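Local coordinates for universal stress protein (Mycobacterium smegmatis, PDB 5AHW), which binds the second messenger cyclic AMP and, as a universal stress protein, probably takes part in stress-related signalling, at residues E87-V92 with V100-E105. Numbering follows the deposited sequence.
Sequences EERPVV and VELADE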
loop_
_atom_site.group_PDB
_atom_site.type_symbol
_atom_site.label_atom_id
_atom_site.label_comp_id
_atom_site.label_asym_id
_atom_site.label_seq_id
_atom_site.Cartn_x
_atom_site.Cartn_y
_atom_site.Cartn_z
ATOM N N GLU B 87 11.691 -15.264 -4.329
ATOM C CA GLU B 87 12.710 -15.148 -5.347
ATOM C C GLU B 87 13.554 -13.970 -4.892
ATOM O O GLU B 87 12.978 -13.003 -4.401
ATOM C CB GLU B 87 12.005 -14.860 -6.644
ATOM C CG GLU B 87 12.860 -14.828 -7.896
ATOM C CD GLU B 87 12.030 -14.645 -9.178
ATOM O OE1 GLU B 87 11.417 -15.649 -9.601
ATOM O OE2 GLU B 87 11.989 -13.501 -9.753
ATOM N N GLU B 88 14.890 -14.047 -4.970
ATOM C CA GLU B 88 15.739 -12.868 -4.631
ATOM C C GLU B 88 16.272 -12.233 -5.951
ATOM O O GLU B 88 16.716 -12.984 -6.860
ATOM C CB GLU B 88 16.902 -13.295 -3.750
ATOM C CG GLU B 88 16.578 -14.055 -2.486
ATOM C CD GLU B 88 17.816 -14.638 -1.841
ATOM O OE1 GLU B 88 18.912 -14.326 -2.289
ATOM O OE2 GLU B 88 17.749 -15.422 -0.887
ATOM N N ARG B 89 16.192 -10.906 -6.095
ATOM C CA ARG B 89 16.704 -10.213 -7.295
ATOM C C ARG B 89 17.689 -9.082 -6.946
ATOM O O ARG B 89 17.244 -8.007 -6.580
ATOM C CB ARG B 89 15.569 -9.567 -8.086
ATOM C CG ARG B 89 14.420 -10.469 -8.473
ATOM C CD ARG B 89 14.784 -11.465 -9.546
ATOM N NE ARG B 89 15.298 -10.686 -10.657
ATOM C CZ ARG B 89 14.617 -10.322 -11.741
ATOM N NH1 ARG B 89 13.381 -10.770 -11.969
ATOM N NH2 ARG B 89 15.233 -9.523 -12.616
ATOM N N PRO B 90 19.004 -9.324 -7.034
ATOM C CA PRO B 90 19.965 -8.239 -6.930
ATOM C C PRO B 90 19.858 -7.425 -8.188
ATOM O O PRO B 90 20.014 -7.971 -9.210
ATOM C CB PRO B 90 21.320 -8.953 -6.910
ATOM C CG PRO B 90 21.052 -10.313 -7.452
ATOM C CD PRO B 90 19.636 -10.635 -7.223
ATOM N N VAL B 91 19.550 -6.141 -8.118
ATOM C CA VAL B 91 19.360 -5.332 -9.307
ATOM C C VAL B 91 20.369 -4.201 -9.360
ATOM O O VAL B 91 20.557 -3.471 -8.381
ATOM C CB VAL B 91 17.943 -4.739 -9.369
ATOM C CG1 VAL B 91 17.843 -3.766 -10.556
ATOM C CG2 VAL B 91 16.968 -5.863 -9.526
ATOM N N VAL B 92 21.015 -4.044 -10.507
ATOM C CA VAL B 92 22.013 -2.970 -10.702
ATOM C C VAL B 92 21.289 -1.710 -11.105
ATOM O O VAL B 92 20.448 -1.760 -11.990
ATOM C CB VAL B 92 23.005 -3.312 -11.781
ATOM C CG1 VAL B 92 23.949 -2.121 -11.996
ATOM C CG2 VAL B 92 23.761 -4.582 -11.367
ATOM N N VAL B 100 10.497 0.024 -10.004
ATOM C CA VAL B 100 9.443 0.233 -11.014
ATOM C C VAL B 100 9.648 -0.581 -12.243
ATOM O O VAL B 100 8.721 -1.234 -12.763
ATOM C CB VAL B 100 9.299 1.693 -11.362
ATOM C CG1 VAL B 100 8.236 1.867 -12.409
ATOM C CG2 VAL B 100 8.872 2.443 -10.088
ATOM N N GLU B 101 10.870 -0.622 -12.705
ATOM C CA GLU B 101 11.108 -1.462 -13.880
ATOM C C GLU B 101 10.896 -2.936 -13.610
ATOM O O GLU B 101 10.383 -3.643 -14.470
ATOM C CB GLU B 101 12.505 -1.223 -14.452
ATOM C CG GLU B 101 12.662 0.210 -14.940
ATOM C CD GLU B 101 14.075 0.580 -15.386
ATOM O OE1 GLU B 101 14.981 -0.314 -15.497
ATOM O OE2 GLU B 101 14.246 1.824 -15.582
ATOM N N LEU B 102 11.311 -3.404 -12.438
ATOM C CA LEU B 102 11.188 -4.814 -12.121
ATOM C C LEU B 102 9.727 -5.178 -12.104
ATOM O O LEU B 102 9.307 -6.196 -12.574
ATOM C CB LEU B 102 11.868 -5.156 -10.788
ATOM C CG LEU B 102 11.575 -6.515 -10.155
ATOM C CD1 LEU B 102 12.010 -7.635 -11.106
ATOM C CD2 LEU B 102 12.320 -6.636 -8.864
ATOM N N ALA B 103 8.947 -4.287 -11.572
ATOM C CA ALA B 103 7.535 -4.511 -11.423
ATOM C C ALA B 103 6.796 -4.605 -12.765
ATOM O O ALA B 103 5.935 -5.513 -12.935
ATOM C CB ALA B 103 6.950 -3.429 -10.535
ATOM N N ASP B 104 7.117 -3.707 -13.710
ATOM C CA ASP B 104 6.678 -3.850 -15.080
ATOM C C ASP B 104 7.097 -5.170 -15.727
ATOM O O ASP B 104 6.282 -5.808 -16.432
ATOM C CB ASP B 104 7.229 -2.737 -15.966
ATOM C CG ASP B 104 6.528 -1.434 -15.755
ATOM O OD1 ASP B 104 5.537 -1.410 -15.004
ATOM O OD2 ASP B 104 6.968 -0.424 -16.356
ATOM N N GLU B 105 8.359 -5.549 -15.519
ATOM C CA GLU B 105 8.954 -6.751 -16.142
ATOM C C GLU B 105 8.225 -7.992 -15.651
ATOM O O GLU B 105 7.928 -8.833 -16.439
ATOM C CB GLU B 105 10.477 -6.856 -15.822
ATOM C CG GLU B 105 11.248 -8.054 -16.376
ATOM C CD GLU B 105 12.266 -8.688 -15.394
ATOM O OE1 GLU B 105 13.126 -7.947 -14.845
ATOM O OE2 GLU B 105 12.222 -9.936 -15.168
#
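R89 NH2 gives a weak hydrogen bond to E105 OE1, 3.4 Å long, with an N-H...O angle of 158°. It is part of a salt bridge. The guanidinium and carboxylate planes are turned 43° apart, so the two groups do not meet as a flat two-bond pair. E105 OE2 lies 3.5 Å from R89 NH1. R89 NH1 also makes a long salt bridge, 3.8 Å, to E87 OE2. Both of these carboxylate oxygens meet the guanidinium at its edge, in plane. The three residues form a salt-bridge network, and E87 OE1 extends it to K34. E87 OE2 and E105 OE2 are 6.5 Å apart, and R89 between them probably offsets their like charges. Strand 86-92 is an outermost strand of the chain's parallel five-stranded sheet, paired with strand 34-41, and helix 95-105 follows it directly in this universal stress protein fold. L102 supplies the apolar part of the contact. The R89 chain bends at chi2 and chi3, which lays one guanidinium face against L102 CD1, 3.5 Å from R89 NH1. L102 is buried and also touches A38 of strand 34-41, while R89 packs on I36 of that strand. The L102 side chain lies about 8 Å from the bound cyclic AMP.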